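Local coordinates for protein dipicolinate synthase subunit A (PDB 3D4O) that probably works with a partner subunit in the NAD(P)-dependent last step that forms dipicolinate, a component of bacterial spores, at residues V9-D14 with M49-V54; E19-L24 with I31-F36; V75-I78 with S83-L86; V121-R126 with R279-V284. All coordinates share one frame; numbering follows the deposited sequence.

Overall arrangement
Each of the two domains is built on a six-stranded parallel sheet of strand order 3-2-1-4-5-6, the plan of a Rossmann fold, and all four contacts touch the N-terminal one. Contacts 1, 2 and 3 cluster about strands 7-11 and 30-34, contact 3 at their carboxyl ends: the centre of contact 1 lies about 9 Å from that of contact 2 and about 8 Å from that of contact 3. Contact 2 lines one face of the sheet and contact 1 the other. Contact 4 brings back helix 274-289 from the chain's far end, and meets contact 2 through E19 OE1 and R279 NE, a salt bridge of 3.2 Å. A bound ethanediol lies near L123 of contact 4.

Contact 1 of 4, residues V9-D14 with M49-V54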
# COMPACT_ATOMS: atom_id res chain seq x y z
N VAL C 9 5.03 -34.93 -3.50
CA VAL C 9 3.90 -34.41 -4.24
C VAL C 9 3.63 -33.03 -3.67
O VAL C 9 3.53 -32.83 -2.46
CB VAL C 9 2.63 -35.31 -4.18
CG1 VAL C 9 2.13 -35.48 -2.77
CG2 VAL C 9 1.53 -34.73 -5.07
N ILE C 10 3.59 -32.09 -4.60
CA ILE C 10 3.32 -30.70 -4.36
C ILE C 10 1.96 -30.42 -4.95
O ILE C 10 1.76 -30.51 -6.15
CB ILE C 10 4.39 -29.78 -5.01
CG1 ILE C 10 5.79 -30.08 -4.44
CG2 ILE C 10 4.08 -28.31 -4.78
CD1 ILE C 10 6.87 -29.04 -4.82
N ILE C 11 1.04 -30.07 -4.06
CA ILE C 11 -0.36 -29.88 -4.40
C ILE C 11 -0.78 -28.46 -4.12
O ILE C 11 -0.81 -28.03 -2.97
CB ILE C 11 -1.24 -30.84 -3.59
CG1 ILE C 11 -0.71 -32.28 -3.74
CG2 ILE C 11 -2.71 -30.79 -4.05
CD1 ILE C 11 -1.51 -33.31 -2.97
N GLY C 12 -1.08 -27.76 -5.18
CA GLY C 12 -1.49 -26.36 -5.12
C GLY C 12 -0.52 -25.37 -4.50
O GLY C 12 0.64 -25.66 -4.18
N GLY C 13 -1.07 -24.19 -4.34
CA GLY C 13 -0.39 -23.07 -3.69
C GLY C 13 -0.47 -21.79 -4.47
O GLY C 13 -1.38 -21.56 -5.27
N ASP C 14 0.52 -20.96 -4.21
CA ASP C 14 0.63 -19.70 -4.90
C ASP C 14 2.04 -19.48 -5.42
O ASP C 14 2.76 -20.45 -5.68
CB ASP C 14 0.10 -18.53 -4.07
CG ASP C 14 0.89 -18.26 -2.81
OD1 ASP C 14 2.10 -18.55 -2.75
OD2 ASP C 14 0.32 -17.69 -1.87
N MSE C 49 0.39 -33.35 -13.11
CA MSE C 49 -0.68 -34.32 -13.17
C MSE C 49 -1.89 -33.94 -12.34
O MSE C 49 -1.87 -32.98 -11.57
CB MSE C 49 -0.16 -35.68 -12.68
CG MSE C 49 0.19 -35.77 -11.18
SE MSE C 49 1.16 -37.43 -10.82
CE MSE C 49 2.81 -37.02 -11.78
N ARG C 50 -2.93 -34.73 -12.56
CA ARG C 50 -4.20 -34.61 -11.82
C ARG C 50 -4.04 -35.42 -10.54
O ARG C 50 -3.29 -36.40 -10.50
CB ARG C 50 -5.41 -35.14 -12.62
CG ARG C 50 -5.71 -34.39 -13.92
CD ARG C 50 -6.99 -34.90 -14.58
NE ARG C 50 -7.01 -36.36 -14.70
CZ ARG C 50 -6.33 -37.05 -15.61
NH1 ARG C 50 -5.56 -36.42 -16.48
NH2 ARG C 50 -6.41 -38.37 -15.63
N ILE C 51 -4.77 -35.01 -9.52
CA ILE C 51 -4.65 -35.61 -8.19
C ILE C 51 -4.97 -37.10 -8.26
O ILE C 51 -4.41 -37.91 -7.52
CB ILE C 51 -5.51 -34.88 -7.11
CG1 ILE C 51 -4.85 -35.03 -5.74
CG2 ILE C 51 -6.96 -35.34 -7.15
CD1 ILE C 51 -5.48 -34.21 -4.61
N ASP C 52 -5.82 -37.44 -9.21
CA ASP C 52 -6.27 -38.83 -9.42
C ASP C 52 -5.22 -39.67 -10.14
O ASP C 52 -5.41 -40.86 -10.34
CB ASP C 52 -7.62 -38.90 -10.17
CG ASP C 52 -7.54 -38.39 -11.60
OD1 ASP C 52 -7.88 -37.21 -11.82
OD2 ASP C 52 -7.10 -39.13 -12.50
N GLU C 53 -4.11 -39.04 -10.52
CA GLU C 53 -3.03 -39.76 -11.25
C GLU C 53 -1.81 -39.98 -10.37
O GLU C 53 -0.83 -40.59 -10.78
CB GLU C 53 -2.58 -38.97 -12.49
CG GLU C 53 -3.68 -38.58 -13.47
CD GLU C 53 -3.13 -37.88 -14.73
OE1 GLU C 53 -2.76 -38.59 -15.69
OE2 GLU C 53 -3.12 -36.64 -14.79
N VAL C 54 -1.89 -39.47 -9.15
CA VAL C 54 -0.77 -39.54 -8.18
C VAL C 54 -0.51 -40.98 -7.77
O VAL C 54 -1.43 -41.77 -7.60
CB VAL C 54 -1.00 -38.59 -6.96
CG1 VAL C 54 0.14 -38.69 -5.94
CG2 VAL C 54 -1.12 -37.14 -7.43
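V9 and I11 meet V54 and I51 through just two methyl-to-methyl touches, with no hydrogen bond between the segments, because another strand of the Rossmann-type sheet runs between their backbones. Strand 30-34 pairs with strand 7-11, and the residues 49-54 come after strand 46-49 on its other flank. They therefore reach V9 and I11 across V34, whose side chain touches both I51 and V54. V9 and I11, two residues apart on the strand, point to the same face; I10 between them turns to the other face, against I21 and L24. From the 3-10 turn 51-53 the side chain of I51 does not leave straight for the strand, but CG1 swings to near anti to the backbone N (chi1 -151°) and the extended chain carries CD1 to 4.4 Å from CD1 of I11. V54 comes in more directly: its CG1 lies 4.3 Å from V9 CG2.

The turn is braced on its outer side by charge. R50 holds D52 side-on with NE and NH2, one to each carboxylate oxygen, both bonds tilted from the guanidinium plane. E53 folds back so that OE2 sits over a face of the same group, 3.0 Å from R50 NH1, an electrostatic pairing to which no N-H points. That oxygen does accept a proper hydrogen bond from the backbone: R50 N lies 2.9 Å from E53 OE2.

Contact 2 of 4, residues E19-L24 with I31-F36; sequences EIIRKL and ISLVGF
Apolar packing carries most of the meeting between I21 and L24 on helix 15-26 and I31, L33 and F36 on and just after strand 30-34. I21 is the central side chain. It and L33 reach toward each other tip to tip, CD1 of I21 standing 3.6 Å from CD1 of L33. For L33 this depends on a chi1 of -168°, which sets CG opposite the backbone N and extends the branch toward the helix. One turn further along the helix, L24 CB is 3.9 Å from CD1 of I31. I31 CD1 also lies 3.8 Å from I21 O, so it touches both the side-chain base and the backbone of the helix.

A CH-pi interaction adds a second kind of contact. The CD1 methyl of I21 sits over one face of the F36 ring, 4.2 Å from the centroid and 22° off the normal, displaced toward the rim where CE2 lies. F36 also meets the ring of F79.

The carboxylate of E19 turns from the strand to form a salt bridge with R279 of helix 274-289, which runs alongside. The short helix and strand axes approach to 10.6 Å and run nearly antiparallel, at 162°. Strand 7-11, helix 15-26 and strand 30-34 thus make the first beta-alpha-beta crossover of a Rossmann-type fold, with this apolar layer packed between its helix and its strands.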
# COMPACT_ATOMS: atom_id res chain seq x y z
N GLU C 19 9.08 -21.13 -5.76
CA GLU C 19 10.44 -21.11 -5.19
C GLU C 19 10.78 -22.48 -4.62
O GLU C 19 11.90 -22.96 -4.67
CB GLU C 19 10.57 -20.07 -4.06
CG GLU C 19 10.37 -18.65 -4.50
CD GLU C 19 11.28 -18.26 -5.63
OE1 GLU C 19 12.46 -18.69 -5.67
OE2 GLU C 19 10.79 -17.48 -6.47
N ILE C 20 9.75 -23.09 -4.07
CA ILE C 20 9.87 -24.43 -3.48
C ILE C 20 10.09 -25.44 -4.60
O ILE C 20 10.98 -26.27 -4.53
CB ILE C 20 8.61 -24.82 -2.63
CG1 ILE C 20 8.38 -23.81 -1.50
CG2 ILE C 20 8.78 -26.25 -2.05
CD1 ILE C 20 7.09 -24.01 -0.73
N ILE C 21 9.30 -25.31 -5.66
CA ILE C 21 9.39 -26.27 -6.78
C ILE C 21 10.80 -26.22 -7.37
O ILE C 21 11.42 -27.25 -7.67
CB ILE C 21 8.37 -25.97 -7.91
CG1 ILE C 21 6.93 -26.19 -7.43
CG2 ILE C 21 8.60 -26.91 -9.11
CD1 ILE C 21 5.89 -25.63 -8.41
N ARG C 22 11.31 -25.00 -7.48
CA ARG C 22 12.62 -24.78 -8.10
C ARG C 22 13.77 -25.38 -7.30
O ARG C 22 14.64 -26.06 -7.84
CB ARG C 22 12.89 -23.28 -8.32
N LYS C 23 13.75 -25.13 -6.00
CA LYS C 23 14.83 -25.59 -5.15
C LYS C 23 14.85 -27.09 -5.06
O LYS C 23 15.90 -27.72 -5.18
CB LYS C 23 14.77 -24.95 -3.76
CG LYS C 23 16.08 -25.20 -3.00
CD LYS C 23 16.33 -24.22 -1.87
CE LYS C 23 17.80 -24.35 -1.40
NZ LYS C 23 18.15 -23.58 -0.16
N LEU C 24 13.68 -27.67 -4.84
CA LEU C 24 13.57 -29.13 -4.73
C LEU C 24 14.08 -29.80 -6.00
O LEU C 24 14.73 -30.84 -5.98
CB LEU C 24 12.14 -29.59 -4.39
CG LEU C 24 11.77 -29.68 -2.90
CD1 LEU C 24 12.46 -28.62 -2.02
CD2 LEU C 24 10.24 -29.65 -2.72
N ILE C 31 9.37 -34.98 -8.28
CA ILE C 31 8.21 -34.12 -7.98
C ILE C 31 6.98 -34.28 -8.86
O ILE C 31 6.98 -33.94 -10.03
CB ILE C 31 8.59 -32.62 -8.11
CG1 ILE C 31 9.82 -32.29 -7.25
CG2 ILE C 31 7.38 -31.74 -7.72
CD1 ILE C 31 10.52 -30.96 -7.61
N SER C 32 5.92 -34.79 -8.24
CA SER C 32 4.60 -34.89 -8.88
C SER C 32 3.89 -33.60 -8.56
O SER C 32 3.72 -33.25 -7.39
CB SER C 32 3.82 -36.09 -8.36
OG SER C 32 4.41 -37.30 -8.78
N LEU C 33 3.50 -32.88 -9.60
CA LEU C 33 2.95 -31.51 -9.43
C LEU C 33 1.48 -31.36 -9.81
O LEU C 33 1.11 -31.37 -10.99
CB LEU C 33 3.81 -30.51 -10.21
CG LEU C 33 3.63 -29.03 -9.97
CD1 LEU C 33 3.99 -28.67 -8.51
CD2 LEU C 33 4.49 -28.22 -11.01
N VAL C 34 0.66 -31.16 -8.78
CA VAL C 34 -0.79 -31.06 -8.96
C VAL C 34 -1.30 -29.64 -8.76
O VAL C 34 -0.96 -28.98 -7.77
CB VAL C 34 -1.55 -32.03 -7.99
CG1 VAL C 34 -3.04 -32.03 -8.27
CG2 VAL C 34 -0.99 -33.43 -8.09
N GLY C 35 -2.07 -29.18 -9.74
CA GLY C 35 -2.71 -27.86 -9.68
C GLY C 35 -1.97 -26.75 -10.39
O GLY C 35 -2.30 -25.56 -10.25
N PHE C 36 -1.00 -27.13 -11.21
CA PHE C 36 -0.18 -26.14 -11.92
C PHE C 36 -0.26 -26.25 -13.44
O PHE C 36 0.70 -26.00 -14.16
CB PHE C 36 1.27 -26.28 -11.46
CG PHE C 36 1.49 -25.91 -10.01
CD1 PHE C 36 1.21 -26.82 -8.99
CD2 PHE C 36 2.01 -24.68 -9.68
CE1 PHE C 36 1.42 -26.49 -7.67
CE2 PHE C 36 2.23 -24.34 -8.34
CZ PHE C 36 1.93 -25.26 -7.33

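Contact 3 of 4, residues V75-I78 with S83-L86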
# COMPACT_ATOMS: atom_id res chain seq x y z
N VAL C 75 -7.95 -27.99 -1.88
CA VAL C 75 -6.64 -27.31 -1.92
C VAL C 75 -6.63 -26.16 -2.90
O VAL C 75 -6.91 -26.33 -4.08
CB VAL C 75 -5.49 -28.32 -2.30
CG1 VAL C 75 -4.11 -27.66 -2.17
CG2 VAL C 75 -5.58 -29.60 -1.45
N ASP C 76 -6.31 -24.98 -2.42
CA ASP C 76 -6.26 -23.80 -3.30
C ASP C 76 -5.03 -23.79 -4.17
O ASP C 76 -3.95 -24.25 -3.80
CB ASP C 76 -6.34 -22.48 -2.51
CG ASP C 76 -7.74 -22.23 -1.94
OD1 ASP C 76 -8.72 -22.89 -2.39
OD2 ASP C 76 -7.86 -21.36 -1.04
N THR C 77 -5.26 -23.24 -5.35
CA THR C 77 -4.24 -23.02 -6.37
C THR C 77 -4.61 -21.89 -7.31
O THR C 77 -5.75 -21.82 -7.79
CB THR C 77 -3.98 -24.26 -7.24
OG1 THR C 77 -3.01 -23.92 -8.22
CG2 THR C 77 -5.26 -24.73 -7.93
N ILE C 78 -3.64 -21.02 -7.56
CA ILE C 78 -3.83 -19.90 -8.46
C ILE C 78 -3.34 -20.29 -9.87
O ILE C 78 -3.33 -19.45 -10.76
CB ILE C 78 -3.07 -18.59 -8.02
CG1 ILE C 78 -1.55 -18.74 -8.15
CG2 ILE C 78 -3.50 -18.13 -6.60
CD1 ILE C 78 -0.76 -17.45 -7.82
N SER C 83 -10.66 -28.08 -9.49
CA SER C 83 -10.93 -28.42 -8.09
C SER C 83 -10.04 -29.55 -7.67
O SER C 83 -9.92 -30.54 -8.39
CB SER C 83 -12.39 -28.86 -7.90
OG SER C 83 -13.29 -27.89 -8.42
N ILE C 84 -9.43 -29.40 -6.50
CA ILE C 84 -8.51 -30.41 -5.96
C ILE C 84 -8.86 -30.75 -4.52
O ILE C 84 -8.77 -29.93 -3.63
CB ILE C 84 -7.04 -29.90 -6.06
CG1 ILE C 84 -6.70 -29.59 -7.51
CG2 ILE C 84 -6.05 -30.91 -5.52
CD1 ILE C 84 -5.41 -28.83 -7.66
N VAL C 85 -9.30 -31.98 -4.31
CA VAL C 85 -9.67 -32.43 -2.97
C VAL C 85 -8.77 -33.55 -2.51
O VAL C 85 -8.61 -34.56 -3.19
CB VAL C 85 -11.16 -32.86 -2.85
CG1 VAL C 85 -11.45 -33.32 -1.44
CG2 VAL C 85 -12.09 -31.71 -3.22
N LEU C 86 -8.17 -33.33 -1.35
CA LEU C 86 -7.28 -34.30 -0.73
C LEU C 86 -8.08 -35.15 0.24
O LEU C 86 -8.56 -34.67 1.26
CB LEU C 86 -6.13 -33.61 -0.00
CG LEU C 86 -5.07 -34.55 0.58
CD1 LEU C 86 -4.42 -35.40 -0.51
CD2 LEU C 86 -4.03 -33.77 1.31
O HOH W 1 -8.92 -26.82 -5.76
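The long loop between strand 61-63 and helix 88-92 doubles back on itself here, and V75 and I84 face each other like a hydrogen-bonded pair of antiparallel strands, but with a water let into one of the two bonds. The direct bond is short and straight: V75 N gives its hydrogen to I84 O at 2.7 Å, with an N-H...O angle of 165°, and the donor lies nearly along the C=O axis. On the return side the backbones stand too far apart for a direct bond. A water accepts from I84 N at 2.7 Å and donates to V75 O, so both polar atoms are still satisfied.

Side chains pack beside this bridge. V75 CB lies 4.2 Å from CG2 of I84, and V75 CG2 stands 4.3 Å from CB of L86. At the other end T77 and I84 cross at about a right angle, the CG2 methyl of T77 being 4.1 Å from I84 CD1. A chi1 of 178° in T77 turns OG1 away from the backbone N and places that methyl in the position between N and the carbonyl carbon; OG1 is bonded to G35 O and to F79 N.

The loop lies against the carboxyl ends of the sheet strands. V75 and I84 both touch I11 of strand 7-11, I84 also meets I51 of the loop beyond strand 46-49, and D76 and I78 form backbone bonds with G13, just before helix 15-26.

Contact 4 of 4, residues V121-R126 with R279-V284; sequences VKLMER and RILADV
Two apolar touches join L123 to L281 and V284, where helix 274-289, from the C-terminal end of the chain, packs against the end of strand 119-122 at the edge of the N-terminal Rossmann-type sheet. L123 lies in the 3-10 turn 123-125 that follows this strand. Its side chain and that of L281 cross obliquely, L123 CD1 lying 4.1 Å from L281 CD2. L123 CD1 is also 4.4 Å from V284 CG1, and L123 touches L285 and L288 as well, so it rests on a ridge of the helix. A bound ethanediol, probably from the crystallisation liquor, lies about 3 Å from the L123 side chain.

The other kind of contact is a methyl over a guanidinium face. R126, the N-cap residue of helix 127-148, bends at chi2 and chi3, and its side chain and that of V284 slide past each other in opposite directions. The charge is met outside the contact by D128, whose OD2 forms a salt bridge with R126 NH2. Against the flat of the group, displaced toward its rim, sits the CG2 methyl of V284, placed opposite the backbone N by a chi1 of 67° for CG1. V284 CG2 lies 3.6 Å from R126 NH2.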
# COMPACT_ATOMS: atom_id res chain seq x y z
N VAL C 121 3.31 -31.70 9.68
CA VAL C 121 4.15 -30.58 10.04
C VAL C 121 3.52 -29.27 9.57
O VAL C 121 3.32 -29.03 8.39
CB VAL C 121 5.56 -30.73 9.46
CG1 VAL C 121 6.38 -29.49 9.77
CG2 VAL C 121 6.22 -31.96 10.03
N LYS C 122 3.20 -28.45 10.54
CA LYS C 122 2.63 -27.15 10.32
C LYS C 122 3.76 -26.15 10.46
O LYS C 122 4.14 -25.78 11.58
CB LYS C 122 1.53 -26.87 11.35
CG LYS C 122 0.27 -27.72 11.17
CD LYS C 122 -0.69 -27.53 12.33
CE LYS C 122 -0.38 -28.45 13.51
NZ LYS C 122 -0.70 -29.89 13.23
N LEU C 123 4.27 -25.72 9.32
CA LEU C 123 5.44 -24.84 9.29
C LEU C 123 5.25 -23.55 10.03
O LEU C 123 6.23 -22.96 10.54
CB LEU C 123 5.92 -24.56 7.85
CG LEU C 123 6.42 -25.82 7.10
CD1 LEU C 123 6.84 -25.46 5.66
CD2 LEU C 123 7.57 -26.55 7.85
N MSE C 124 4.01 -23.11 10.16
CA MSE C 124 3.74 -21.81 10.81
C MSE C 124 3.82 -21.89 12.33
O MSE C 124 3.77 -20.88 13.01
CB MSE C 124 2.42 -21.18 10.35
CG MSE C 124 2.48 -20.75 8.88
SE MSE C 124 3.73 -19.25 8.64
CE MSE C 124 2.54 -17.99 9.49
N GLU C 125 4.00 -23.09 12.85
CA GLU C 125 4.17 -23.27 14.30
C GLU C 125 5.62 -23.10 14.69
O GLU C 125 5.97 -23.17 15.87
CB GLU C 125 3.68 -24.63 14.77
CG GLU C 125 2.19 -24.66 14.80
CD GLU C 125 1.62 -25.98 15.25
OE1 GLU C 125 2.37 -26.95 15.49
OE2 GLU C 125 0.38 -26.03 15.34
N ARG C 126 6.49 -22.94 13.70
CA ARG C 126 7.90 -22.73 14.00
C ARG C 126 8.02 -21.23 14.17
O ARG C 126 7.82 -20.47 13.23
CB ARG C 126 8.83 -23.23 12.91
CG ARG C 126 8.59 -24.67 12.47
CD ARG C 126 9.90 -25.37 12.12
NE ARG C 126 10.87 -24.40 11.63
CZ ARG C 126 12.13 -24.67 11.35
NH1 ARG C 126 12.60 -25.91 11.51
NH2 ARG C 126 12.92 -23.69 10.90
N ARG C 279 11.29 -18.73 -0.68
CA ARG C 279 12.69 -19.17 -0.52
C ARG C 279 12.90 -19.56 0.92
O ARG C 279 13.63 -20.49 1.22
CB ARG C 279 13.70 -18.10 -0.97
CG ARG C 279 13.79 -18.04 -2.47
CD ARG C 279 14.82 -17.05 -2.98
NE ARG C 279 14.99 -17.19 -4.42
CZ ARG C 279 15.75 -16.40 -5.17
NH1 ARG C 279 16.42 -15.41 -4.62
NH2 ARG C 279 15.83 -16.60 -6.48
N ILE C 280 12.21 -18.87 1.80
CA ILE C 280 12.32 -19.21 3.21
C ILE C 280 11.77 -20.61 3.43
O ILE C 280 12.40 -21.42 4.09
CB ILE C 280 11.63 -18.21 4.09
CG1 ILE C 280 12.52 -16.95 4.20
CG2 ILE C 280 11.38 -18.81 5.48
CD1 ILE C 280 11.83 -15.81 4.90
N LEU C 281 10.64 -20.90 2.80
CA LEU C 281 10.00 -22.22 2.96
C LEU C 281 10.82 -23.30 2.31
O LEU C 281 10.97 -24.41 2.86
CB LEU C 281 8.61 -22.22 2.34
CG LEU C 281 7.66 -21.24 3.01
CD1 LEU C 281 6.33 -21.23 2.25
CD2 LEU C 281 7.49 -21.62 4.51
N ALA C 282 11.36 -22.95 1.14
CA ALA C 282 12.15 -23.90 0.34
C ALA C 282 13.34 -24.35 1.14
O ALA C 282 13.65 -25.53 1.22
CB ALA C 282 12.59 -23.28 -1.01
N ASP C 283 14.00 -23.38 1.73
CA ASP C 283 15.20 -23.63 2.54
C ASP C 283 14.92 -24.60 3.69
O ASP C 283 15.70 -25.50 3.96
CB ASP C 283 15.75 -22.35 3.14
CG ASP C 283 16.47 -21.48 2.13
OD1 ASP C 283 16.91 -22.00 1.09
OD2 ASP C 283 16.63 -20.28 2.41
N VAL C 284 13.81 -24.38 4.38
CA VAL C 284 13.49 -25.21 5.54
C VAL C 284 13.06 -26.60 5.08
O VAL C 284 13.42 -27.64 5.70
CB VAL C 284 12.45 -24.54 6.50
CG1 VAL C 284 11.08 -24.42 5.87
CG2 VAL C 284 12.36 -25.37 7.78